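Local coordinates for protein FAD synthase (Thermoplasma volcanium GSS1, PDB 3GLV) that probably transfers the AMP portion of ATP to flavin mononucleotide, making the coenzyme FAD and releasing diphosphate, at residues His20-Ser25 with Asp30-Val35; Ser55-Ile60 with Asp67-Gly72; Leu71-Glu74 with Lys79-Ile82; Ala100-Lys105 with Val113-Ile118. All blocks are in the same frame, centred on the assembly; numbering follows the deposited sequence.

Contact 1: residues His20-Ser25 with Asp30-Val35; sequences HYLKES and DELVVV
L32 reaches from strand 31-36 up to helix 16-26 and forks against it: its CD1 packs on the S25 CB at 3.9 Å, while its CD2 sits 3.5 Å from the backbone O of L22. With chi1 of L32 at -180°, CG points opposite the backbone N, and the two methyls spread toward the helix. Two residues along the strand, V34 brings up its CG2, which meets CD2 of L22 at 3.8 Å, the two side chains crossing at about a right angle. All four residues are buried, and the contact is wholly apolar apart from that carbonyl. Segment 20-25 runs roughly antiparallel to strand residues 31-35 (145°, axes 9.4 Å apart at closest approach), as expected where a helix returns the chain in a beta-alpha-beta crossover, here strand 4-9, helix 16-26 and strand 31-36 of the nucleotidyltransferase fold. I60 of helix 53-60 touches both L22 and V34, and V34 also lies against F11, a residue inferred to bind ATP. The other side of the helix is looser: K23 points away from the strand and forms a salt bridge with E62 of the second subunit, and at the strand's start D30 is exposed.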
loop_
_atom_site.group_PDB
_atom_site.type_symbol
_atom_site.label_atom_id
_atom_site.label_comp_id
_atom_site.label_asym_id
_atom_site.label_seq_id
_atom_site.Cartn_x
_atom_site.Cartn_y
_atom_site.Cartn_z
ATOM N N HIS A 20 9.297 -3.904 -2.988
ATOM C CA HIS A 20 10.184 -4.843 -3.731
ATOM C C HIS A 20 10.318 -6.152 -2.903
ATOM O O HIS A 20 10.237 -7.235 -3.462
ATOM C CB HIS A 20 11.525 -4.235 -3.996
ATOM C CG HIS A 20 12.571 -5.171 -4.544
ATOM N ND1 HIS A 20 12.688 -5.447 -5.898
ATOM C CD2 HIS A 20 13.652 -5.749 -3.949
ATOM C CE1 HIS A 20 13.744 -6.233 -6.088
ATOM N NE2 HIS A 20 14.355 -6.423 -4.926
ATOM N N TYR A 21 10.485 -6.066 -1.603
ATOM C CA TYR A 21 10.602 -7.253 -0.770
ATOM C C TYR A 21 9.377 -8.135 -0.861
ATOM O O TYR A 21 9.496 -9.284 -1.125
ATOM C CB TYR A 21 10.903 -6.874 0.683
ATOM C CG TYR A 21 10.895 -8.001 1.711
ATOM C CD1 TYR A 21 11.756 -9.049 1.632
ATOM C CD2 TYR A 21 10.044 -7.963 2.769
ATOM C CE1 TYR A 21 11.751 -10.017 2.566
ATOM C CE2 TYR A 21 10.029 -8.924 3.699
ATOM C CZ TYR A 21 10.876 -9.949 3.600
ATOM O OH TYR A 21 10.828 -10.889 4.551
ATOM N N LEU A 22 8.208 -7.554 -0.664
ATOM C CA LEU A 22 6.970 -8.275 -0.717
ATOM C C LEU A 22 6.672 -8.842 -2.121
ATOM O O LEU A 22 6.400 -9.984 -2.254
ATOM C CB LEU A 22 5.832 -7.413 -0.199
ATOM C CG LEU A 22 5.933 -6.966 1.253
ATOM C CD1 LEU A 22 4.716 -6.206 1.725
ATOM C CD2 LEU A 22 6.180 -8.154 2.124
ATOM N N LYS A 23 6.769 -8.027 -3.152
ATOM C CA LYS A 23 6.494 -8.445 -4.508
ATOM C C LYS A 23 7.387 -9.563 -4.963
ATOM O O LYS A 23 6.910 -10.526 -5.625
ATOM C CB LYS A 23 6.551 -7.276 -5.467
ATOM C CG LYS A 23 6.267 -7.630 -6.878
ATOM C CD LYS A 23 6.184 -6.367 -7.826
ATOM C CE LYS A 23 4.959 -5.476 -7.524
ATOM N NZ LYS A 23 4.867 -4.485 -8.635
ATOM N N GLU A 24 8.677 -9.473 -4.636
ATOM C CA GLU A 24 9.601 -10.524 -5.074
ATOM C C GLU A 24 9.333 -11.792 -4.243
ATOM O O GLU A 24 9.438 -12.874 -4.761
ATOM C CB GLU A 24 11.050 -10.089 -4.965
ATOM C CG GLU A 24 11.438 -8.957 -5.906
ATOM C CD GLU A 24 11.179 -9.288 -7.364
ATOM O OE1 GLU A 24 11.874 -10.150 -7.912
ATOM O OE2 GLU A 24 10.280 -8.683 -7.956
ATOM N N SER A 25 8.919 -11.641 -2.967
ATOM C CA SER A 25 8.616 -12.794 -2.173
ATOM C C SER A 25 7.430 -13.521 -2.791
ATOM O O SER A 25 7.452 -14.731 -2.882
ATOM C CB SER A 25 8.364 -12.450 -0.710
ATOM O OG SER A 25 9.519 -11.852 -0.114
ATOM N N ASP A 30 2.717 -19.186 -4.168
ATOM C CA ASP A 30 1.304 -18.984 -4.483
ATOM C C ASP A 30 0.546 -18.232 -3.446
ATOM O O ASP A 30 -0.511 -17.667 -3.721
ATOM C CB ASP A 30 0.672 -20.380 -4.598
ATOM C CG ASP A 30 1.287 -21.177 -5.707
ATOM O OD1 ASP A 30 1.072 -20.755 -6.856
ATOM O OD2 ASP A 30 2.001 -22.175 -5.440
ATOM N N GLU A 31 1.031 -18.269 -2.211
ATOM C CA GLU A 31 0.427 -17.535 -1.124
ATOM C C GLU A 31 1.550 -16.780 -0.377
ATOM O O GLU A 31 2.504 -17.368 0.035
ATOM C CB GLU A 31 -0.264 -18.516 -0.189
ATOM C CG GLU A 31 -0.971 -17.897 0.994
ATOM C CD GLU A 31 -1.325 -18.895 2.055
ATOM O OE1 GLU A 31 -0.609 -19.892 2.200
ATOM O OE2 GLU A 31 -2.281 -18.654 2.799
ATOM N N LEU A 32 1.399 -15.464 -0.223
ATOM C CA LEU A 32 2.261 -14.668 0.630
ATOM C C LEU A 32 1.587 -14.336 1.954
ATOM O O LEU A 32 0.519 -13.717 1.969
ATOM C CB LEU A 32 2.704 -13.403 -0.091
ATOM C CG LEU A 32 3.627 -12.478 0.718
ATOM C CD1 LEU A 32 4.960 -13.150 1.045
ATOM C CD2 LEU A 32 3.886 -11.171 -0.063
ATOM N N VAL A 33 2.209 -14.834 3.054
ATOM C CA VAL A 33 1.840 -14.506 4.430
ATOM C C VAL A 33 2.874 -13.540 4.914
ATOM O O VAL A 33 4.120 -13.801 4.876
ATOM C CB VAL A 33 1.746 -15.783 5.360
ATOM C CG1 VAL A 33 1.376 -15.406 6.801
ATOM C CG2 VAL A 33 0.738 -16.871 4.809
ATOM N N VAL A 34 2.411 -12.391 5.378
ATOM C CA VAL A 34 3.337 -11.417 5.973
ATOM C C VAL A 34 3.184 -11.359 7.460
ATOM O O VAL A 34 2.014 -11.231 8.004
ATOM C CB VAL A 34 3.159 -9.992 5.345
ATOM C CG1 VAL A 34 4.125 -8.990 6.010
ATOM C CG2 VAL A 34 3.321 -10.037 3.816
ATOM N N VAL A 35 4.310 -11.459 8.166
ATOM C CA VAL A 35 4.252 -11.381 9.628
ATOM C C VAL A 35 4.782 -10.021 10.084
ATOM O O VAL A 35 5.942 -9.664 9.848
ATOM C CB VAL A 35 5.073 -12.521 10.295
ATOM C CG1 VAL A 35 5.062 -12.421 11.864
ATOM C CG2 VAL A 35 4.608 -13.900 9.777
#

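Contact 2: residues Ser55-Ile60 with Asp67-Gly72; sequences SRLALI and DRAILG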
loop_
_atom_site.group_PDB
_atom_site.type_symbol
_atom_site.label_atom_id
_atom_site.label_comp_id
_atom_site.label_asym_id
_atom_site.label_seq_id
_atom_site.Cartn_x
_atom_site.Cartn_y
_atom_site.Cartn_z
ATOM N N SER A 55 -2.669 -0.826 13.052
ATOM C CA SER A 55 -2.628 0.007 11.851
ATOM C C SER A 55 -1.633 -0.546 10.845
ATOM O O SER A 55 -1.968 -0.673 9.651
ATOM C CB SER A 55 -2.314 1.454 12.178
ATOM O OG SER A 55 -3.366 2.018 12.937
ATOM N N ARG A 56 -0.442 -0.916 11.311
ATOM C CA ARG A 56 0.571 -1.364 10.357
ATOM C C ARG A 56 0.104 -2.641 9.658
ATOM O O ARG A 56 0.328 -2.816 8.457
ATOM C CB ARG A 56 1.941 -1.567 11.015
ATOM C CG ARG A 56 2.580 -0.256 11.478
ATOM C CD ARG A 56 4.010 -0.373 12.111
ATOM N NE ARG A 56 4.010 -0.857 13.486
ATOM C CZ ARG A 56 4.214 -2.118 13.859
ATOM N NH1 ARG A 56 4.480 -3.060 12.952
ATOM N NH2 ARG A 56 4.196 -2.448 15.153
ATOM N N LEU A 57 -0.471 -3.561 10.437
ATOM C CA LEU A 57 -0.971 -4.836 9.915
ATOM C C LEU A 57 -2.063 -4.594 8.869
ATOM O O LEU A 57 -2.025 -5.178 7.809
ATOM C CB LEU A 57 -1.527 -5.723 11.055
ATOM C CG LEU A 57 -2.350 -7.021 10.708
ATOM C CD1 LEU A 57 -1.508 -8.010 10.019
ATOM C CD2 LEU A 57 -2.864 -7.708 11.974
ATOM N N ALA A 58 -3.056 -3.766 9.214
ATOM C CA ALA A 58 -4.186 -3.435 8.318
ATOM C C ALA A 58 -3.721 -2.829 6.991
ATOM O O ALA A 58 -4.236 -3.175 5.918
ATOM C CB ALA A 58 -5.162 -2.497 9.020
ATOM N N LEU A 59 -2.743 -1.921 7.042
ATOM C CA LEU A 59 -2.257 -1.334 5.814
ATOM C C LEU A 59 -1.573 -2.378 4.962
ATOM O O LEU A 59 -1.892 -2.487 3.773
ATOM C CB LEU A 59 -1.321 -0.149 6.069
ATOM C CG LEU A 59 -1.069 0.805 4.938
ATOM C CD1 LEU A 59 -2.353 1.364 4.225
ATOM C CD2 LEU A 59 -0.141 1.959 5.432
ATOM N N ILE A 60 -0.670 -3.164 5.539
ATOM C CA ILE A 60 0.007 -4.256 4.772
ATOM C C ILE A 60 -1.012 -5.184 4.059
ATOM O O ILE A 60 -0.807 -5.619 2.935
ATOM C CB ILE A 60 0.935 -5.086 5.714
ATOM C CG1 ILE A 60 2.329 -4.477 5.732
ATOM C CG2 ILE A 60 1.053 -6.557 5.285
ATOM C CD1 ILE A 60 3.010 -4.517 4.370
ATOM N N ASP A 67 -1.416 -12.012 0.507
ATOM C CA ASP A 67 -2.607 -12.858 0.696
ATOM C C ASP A 67 -3.099 -12.813 2.125
ATOM O O ASP A 67 -4.300 -12.670 2.336
ATOM C CB ASP A 67 -2.328 -14.252 0.219
ATOM C CG ASP A 67 -2.016 -14.262 -1.253
ATOM O OD1 ASP A 67 -2.930 -13.868 -2.003
ATOM O OD2 ASP A 67 -0.863 -14.529 -1.648
ATOM N N ARG A 68 -2.177 -12.881 3.089
ATOM C CA ARG A 68 -2.540 -12.880 4.517
ATOM C C ARG A 68 -1.496 -12.166 5.335
ATOM O O ARG A 68 -0.292 -12.291 5.074
ATOM C CB ARG A 68 -2.654 -14.310 5.063
ATOM C CG ARG A 68 -4.016 -14.895 4.850
ATOM C CD ARG A 68 -4.080 -16.353 5.320
ATOM N NE ARG A 68 -3.687 -16.445 6.721
ATOM C CZ ARG A 68 -2.741 -17.251 7.213
ATOM N NH1 ARG A 68 -2.048 -18.087 6.425
ATOM N NH2 ARG A 68 -2.494 -17.215 8.520
ATOM N N ALA A 69 -1.966 -11.458 6.360
ATOM C CA ALA A 69 -1.075 -10.777 7.275
ATOM C C ALA A 69 -1.460 -11.043 8.690
ATOM O O ALA A 69 -2.649 -10.998 9.048
ATOM C CB ALA A 69 -1.041 -9.277 6.983
ATOM N N ILE A 70 -0.445 -11.318 9.499
ATOM C CA ILE A 70 -0.617 -11.573 10.905
ATOM C C ILE A 70 0.410 -10.885 11.786
ATOM O O ILE A 70 1.546 -10.553 11.372
ATOM C CB ILE A 70 -0.643 -13.079 11.240
ATOM C CG1 ILE A 70 0.670 -13.748 10.887
ATOM C CG2 ILE A 70 -1.827 -13.825 10.508
ATOM C CD1 ILE A 70 0.726 -15.112 11.500
ATOM N N LEU A 71 0.025 -10.683 13.029
ATOM C CA LEU A 71 0.968 -10.176 14.019
ATOM C C LEU A 71 1.945 -11.298 14.441
ATOM O O LEU A 71 1.570 -12.451 14.622
ATOM C CB LEU A 71 0.208 -9.600 15.208
ATOM C CG LEU A 71 0.056 -8.071 15.380
ATOM C CD1 LEU A 71 0.384 -7.228 14.207
ATOM C CD2 LEU A 71 -1.328 -7.678 15.986
ATOM N N GLY A 72 3.193 -10.951 14.626
ATOM C CA GLY A 72 4.166 -11.896 15.091
ATOM C C GLY A 72 4.102 -12.174 16.589
ATOM O O GLY A 72 3.244 -11.692 17.288
#
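L57 of helix 53-60 comes down on the backbone of edge strand 68-71, its CB directed at the strand. That CB already has a neighbour, CD1 of L71, at 4.0 Å. From there CG stands anti to the backbone N (chi1 169°), and the branch divides the work between its two methyls. CD1 of L57 drops onto A69, where it lies 3.3 Å from A69 CB, closer than usual for two carbons, and equally near the carbonyl C of A69; it also reaches the backbone N of I70, at 3.5 Å. CD2 of L57 turns toward the end of the strand and touches the CD1 of L71 at 4.0 Å, the two leucine side chains crossing obliquely. A69, with nothing beyond CB, lets the leucine tip settle against the main chain itself, and I60, one helical turn on from L57, brings its CG2 to within 3.8 Å of the same A69 CB. Residues 55-60 of the helix run close to antiparallel to strand 68-71 (170°), the axes 8.2 Å apart at closest approach. The helix covers the end of a parallel, five-stranded Rossmann-like sheet of order 3-2-1-4-5, the core of this cytidylyltransferase-like domain, in which strand 68-71 is outermost within the chain and pairs with strand 31-36. The end of I60 leads back from the strand, toward V34 of strand 31-36 and toward F11, which is inferred to bind ATP. A58 points away from the strand and, like L59, packs on the second subunit, A58 against its L16 and L59 against its I19; the helix therefore lies between the sheet edge and the dimer partner.

Contact 3: residues Leu71-Glu74 with Lys79-Ile82; sequences LGHE and KTVI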
loop_
_atom_site.group_PDB
_atom_site.type_symbol
_atom_site.label_atom_id
_atom_site.label_comp_id
_atom_site.label_asym_id
_atom_site.label_seq_id
_atom_site.Cartn_x
_atom_site.Cartn_y
_atom_site.Cartn_z
ATOM N N LEU A 71 0.025 -10.683 13.029
ATOM C CA LEU A 71 0.968 -10.176 14.019
ATOM C C LEU A 71 1.945 -11.298 14.441
ATOM O O LEU A 71 1.570 -12.451 14.622
ATOM C CB LEU A 71 0.208 -9.600 15.208
ATOM C CG LEU A 71 0.056 -8.071 15.380
ATOM C CD1 LEU A 71 0.384 -7.228 14.207
ATOM C CD2 LEU A 71 -1.328 -7.678 15.986
ATOM N N GLY A 72 3.193 -10.951 14.626
ATOM C CA GLY A 72 4.166 -11.896 15.091
ATOM C C GLY A 72 4.102 -12.174 16.589
ATOM O O GLY A 72 3.244 -11.692 17.288
ATOM N N HIS A 73 5.032 -12.983 17.052
ATOM C CA HIS A 73 5.084 -13.384 18.439
ATOM C C HIS A 73 6.164 -12.691 19.192
ATOM O O HIS A 73 7.327 -12.759 18.873
ATOM C CB HIS A 73 5.267 -14.878 18.577
ATOM C CG HIS A 73 4.002 -15.636 18.435
ATOM N ND1 HIS A 73 2.894 -15.357 19.187
ATOM C CD2 HIS A 73 3.654 -16.634 17.602
ATOM C CE1 HIS A 73 1.918 -16.167 18.841
ATOM N NE2 HIS A 73 2.354 -16.953 17.882
ATOM N N GLU A 74 5.701 -12.065 20.242
ATOM C CA GLU A 74 6.395 -11.128 21.065
ATOM C C GLU A 74 7.896 -11.264 21.300
ATOM O O GLU A 74 8.538 -10.293 21.646
ATOM C CB GLU A 74 5.615 -11.011 22.367
ATOM C CG GLU A 74 4.082 -10.899 22.135
ATOM C CD GLU A 74 3.419 -12.184 21.673
ATOM O OE1 GLU A 74 4.109 -13.173 21.473
ATOM O OE2 GLU A 74 2.187 -12.224 21.547
ATOM N N LYS A 79 8.205 -19.908 17.163
ATOM C CA LYS A 79 6.778 -20.136 17.388
ATOM C C LYS A 79 5.910 -19.662 16.207
ATOM O O LYS A 79 4.955 -20.343 15.827
ATOM C CB LYS A 79 6.309 -19.475 18.641
ATOM C CG LYS A 79 4.824 -19.720 18.942
ATOM C CD LYS A 79 4.554 -19.388 20.408
ATOM C CE LYS A 79 3.096 -19.561 20.793
ATOM N NZ LYS A 79 2.875 -19.022 22.194
ATOM N N THR A 80 6.234 -18.506 15.629
ATOM C CA THR A 80 5.557 -18.086 14.414
ATOM C C THR A 80 5.782 -19.087 13.258
ATOM O O THR A 80 4.827 -19.466 12.588
ATOM C CB THR A 80 5.922 -16.617 14.015
ATOM O OG1 THR A 80 5.555 -15.734 15.086
ATOM C CG2 THR A 80 5.194 -16.169 12.721
ATOM N N VAL A 81 7.008 -19.567 13.061
ATOM C CA VAL A 81 7.252 -20.437 11.948
ATOM C C VAL A 81 6.469 -21.766 12.059
ATOM O O VAL A 81 5.893 -22.243 11.080
ATOM C CB VAL A 81 8.720 -20.777 11.825
ATOM C CG1 VAL A 81 8.853 -21.882 10.796
ATOM C CG2 VAL A 81 9.550 -19.501 11.466
ATOM N N ILE A 82 6.479 -22.332 13.268
ATOM C CA ILE A 82 5.685 -23.503 13.631
ATOM C C ILE A 82 4.184 -23.282 13.422
ATOM O O ILE A 82 3.459 -24.222 13.118
ATOM C CB ILE A 82 5.945 -23.891 15.149
ATOM C CG1 ILE A 82 7.356 -24.451 15.360
ATOM C CG2 ILE A 82 4.950 -24.795 15.682
ATOM C CD1 ILE A 82 7.778 -25.471 14.404
HETATM O O HOH W 1 2.916 -15.205 14.624
HETATM O O HOH W 2 7.266 -13.756 15.444
#
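This is a partly buried contact that combines direct packing with water bridges, between the loop that leaves strand 68-71 and the helix that follows it, 77-84. H73 and K79 provide most of the direct packing. The extended lysine chain lies over one face of the imidazole in a CH-pi contact, its CD 4.1 Å from the ring centroid and 14° off the normal, while its CG comes within 3.6 Å of H73 CD2. The ring is fixed at its nitrogens too: NE2 is hydrogen-bonded to E83 further along the helix, and ND1 donates a weak bond to E74 OE1. Replacing H73 by an alanine would probably strip the lysine methylenes of their flat partner and remove the NE2 partner of E83. T80 OG1 approaches the ring obliquely, 3.3 Å from H73 CD2, and has two waters. One receives the backbone N-H of H73 and stands 2.6 Å from T80 OG1; the other, 2.7 Å from T80 OG1, donates to the L71 O. Waters thus join the hydroxyl to loop main-chain groups on both sides of G72. The arrangement is that of a beta-alpha connection in a Rossmann-like fold, where the chain turns from the end of a parallel strand into the next helix.

Contact 4: residues Ala100-Lys105 with Val113-Ile118; sequences AELQSK and VKIVRI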
loop_
_atom_site.group_PDB
_atom_site.type_symbol
_atom_site.label_atom_id
_atom_site.label_comp_id
_atom_site.label_asym_id
_atom_site.label_seq_id
_atom_site.Cartn_x
_atom_site.Cartn_y
_atom_site.Cartn_z
ATOM N N ALA A 100 22.056 -17.554 7.930
ATOM C CA ALA A 100 22.827 -18.654 8.497
ATOM C C ALA A 100 22.253 -19.096 9.848
ATOM O O ALA A 100 22.137 -20.288 10.128
ATOM C CB ALA A 100 24.293 -18.248 8.642
ATOM N N GLU A 101 21.880 -18.136 10.675
ATOM C CA GLU A 101 21.331 -18.435 12.004
ATOM C C GLU A 101 20.007 -19.187 11.906
ATOM O O GLU A 101 19.776 -20.128 12.630
ATOM C CB GLU A 101 21.058 -17.126 12.715
ATOM C CG GLU A 101 20.971 -17.167 14.208
ATOM C CD GLU A 101 21.484 -15.832 14.803
ATOM O OE1 GLU A 101 21.230 -14.758 14.198
ATOM O OE2 GLU A 101 22.161 -15.853 15.851
ATOM N N LEU A 102 19.137 -18.728 11.003
ATOM C CA LEU A 102 17.845 -19.387 10.798
ATOM C C LEU A 102 18.048 -20.803 10.217
ATOM O O LEU A 102 17.344 -21.751 10.591
ATOM C CB LEU A 102 16.949 -18.557 9.897
ATOM C CG LEU A 102 15.547 -19.132 9.645
ATOM C CD1 LEU A 102 14.742 -19.292 10.963
ATOM C CD2 LEU A 102 14.784 -18.277 8.600
ATOM N N GLN A 103 19.027 -20.929 9.324
ATOM C CA GLN A 103 19.333 -22.194 8.733
ATOM C C GLN A 103 19.772 -23.218 9.790
ATOM O O GLN A 103 19.319 -24.356 9.739
ATOM C CB GLN A 103 20.401 -22.054 7.655
ATOM C CG GLN A 103 20.609 -23.313 6.897
ATOM C CD GLN A 103 19.400 -23.695 6.057
ATOM O OE1 GLN A 103 18.929 -22.905 5.246
ATOM N NE2 GLN A 103 18.895 -24.917 6.252
ATOM N N SER A 104 20.623 -22.829 10.744
ATOM C CA SER A 104 21.034 -23.766 11.823
ATOM C C SER A 104 19.846 -24.228 12.640
ATOM O O SER A 104 19.788 -25.384 13.011
ATOM C CB SER A 104 22.024 -23.150 12.823
ATOM O OG SER A 104 23.231 -22.774 12.168
ATOM N N LYS A 105 18.921 -23.310 12.942
ATOM C CA LYS A 105 17.703 -23.694 13.680
ATOM C C LYS A 105 16.876 -24.758 12.930
ATOM O O LYS A 105 16.517 -25.794 13.499
ATOM C CB LYS A 105 16.839 -22.476 13.967
ATOM C CG LYS A 105 17.465 -21.525 15.010
ATOM C CD LYS A 105 16.410 -20.467 15.529
ATOM C CE LYS A 105 17.041 -19.440 16.521
ATOM N NZ LYS A 105 17.989 -18.534 15.860
ATOM N N VAL A 113 11.929 -26.327 5.277
ATOM C CA VAL A 113 11.617 -24.892 5.082
ATOM C C VAL A 113 12.825 -24.334 4.364
ATOM O O VAL A 113 13.949 -24.597 4.784
ATOM C CB VAL A 113 11.475 -24.128 6.409
ATOM C CG1 VAL A 113 11.299 -22.651 6.100
ATOM C CG2 VAL A 113 10.275 -24.690 7.273
ATOM N N LYS A 114 12.607 -23.613 3.268
ATOM C CA LYS A 114 13.706 -23.083 2.455
ATOM C C LYS A 114 13.843 -21.595 2.782
ATOM O O LYS A 114 12.841 -20.854 2.893
ATOM C CB LYS A 114 13.368 -23.281 0.974
ATOM C CG LYS A 114 14.478 -22.874 -0.008
ATOM C CD LYS A 114 13.988 -22.890 -1.470
ATOM C CE LYS A 114 15.134 -22.727 -2.462
ATOM N NZ LYS A 114 14.595 -22.807 -3.819
ATOM N N ILE A 115 15.068 -21.137 2.943
ATOM C CA ILE A 115 15.320 -19.727 3.180
ATOM C C ILE A 115 15.789 -19.108 1.867
ATOM O O ILE A 115 16.735 -19.633 1.240
ATOM C CB ILE A 115 16.419 -19.490 4.238
ATOM C CG1 ILE A 115 16.094 -20.161 5.583
ATOM C CG2 ILE A 115 16.575 -18.010 4.543
ATOM C CD1 ILE A 115 17.378 -20.149 6.499
ATOM N N VAL A 116 15.202 -17.978 1.479
ATOM C CA VAL A 116 15.617 -17.275 0.253
ATOM C C VAL A 116 15.903 -15.804 0.513
ATOM O O VAL A 116 15.067 -15.085 1.069
ATOM C CB VAL A 116 14.556 -17.454 -0.835
ATOM C CG1 VAL A 116 14.788 -16.546 -2.084
ATOM C CG2 VAL A 116 14.521 -18.917 -1.268
ATOM N N ARG A 117 17.100 -15.333 0.148
ATOM C CA ARG A 117 17.350 -13.894 0.200
ATOM C C ARG A 117 16.780 -13.216 -1.064
ATOM O O ARG A 117 17.006 -13.687 -2.184
ATOM C CB ARG A 117 18.839 -13.595 0.359
ATOM C CG ARG A 117 19.348 -13.797 1.781
ATOM C CD ARG A 117 20.869 -13.472 1.993
ATOM N NE ARG A 117 21.720 -14.163 1.034
ATOM C CZ ARG A 117 22.255 -13.635 -0.068
ATOM N NH1 ARG A 117 22.102 -12.355 -0.396
ATOM N NH2 ARG A 117 22.979 -14.411 -0.863
ATOM N N ILE A 118 16.031 -12.121 -0.871
ATOM C CA ILE A 118 15.533 -11.313 -1.971
ATOM C C ILE A 118 16.593 -10.397 -2.555
ATOM O O ILE A 118 17.465 -9.954 -1.839
ATOM C CB ILE A 118 14.357 -10.474 -1.527
ATOM C CG1 ILE A 118 13.266 -11.420 -1.008
ATOM C CG2 ILE A 118 13.886 -9.491 -2.673
ATOM C CD1 ILE A 118 12.777 -12.502 -2.029
HETATM O O HOH W 3 16.416 -25.471 4.635
HETATM O O HOH W 4 17.349 -22.845 2.883
#
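Apolar packing centres on I115, whose CD1 fits against helix 96-109 between L102 and Q103. The methyl lies 3.8 Å from CB of L102, and CD2 of that leucine rides along I115 CG1 at the same distance. With CG1 anti to the carbonyl carbon (chi1 -57°) and the chain extended beyond it, the isoleucine tip reaches the helix backbone, 3.4 Å from the N of Q103. Cutting I115 back to an alanine is likely to leave a gap beneath L102 and Q103 and seat the helix less firmly on this strand. The pairing belongs to the beta-alpha-beta unit of strand 88-91, helix 96-109 and strand 114-117, the last strand being outermost within the chain. L102 also touches I89, and I115 touches L91, both on strand 88-91.

Polar contacts run through water. Q103, bent at chi2 (67°), lays its amide beside the isoleucine, OE1 3.4 Å from I115 CD1. One water donates to Q103 OE1 at 2.8 Å and accepts from the backbone N of I115; a second accepts from Q103 NE2 at 3.0 Å and donates to V113 O. Q103 NE2 is also hydrogen-bonded to N107 OD1, one turn further along the helix.

How the contacts relate
All four contacts belong to one parallel sheet and its connections. Contacts 1 and 2, with centres 12 Å apart, pack helices on the neighbouring strands 31-36 and 68-71; these strands are joined by a probable hydrogen bond from V34 N to R68 O (2.7 Å), and L32 N probably bonds to D67 OD2 (2.8 Å). Contact 3 starts at L71 and G72, where contact 2 ends, and its T80 CG2 touches V35 CG2 of contact 1 at 3.8 Å. Contact 4 lies toward the other sheet edge, its centre 22 Å from that of contact 2, yet I118 packs on helix 16-26 of contact 1. Contacts 1 and 2 adjoin the inferred ATP-site residue F11; I115 is about 12 Å, side chain to side chain, from D94, also inferred to bind ATP.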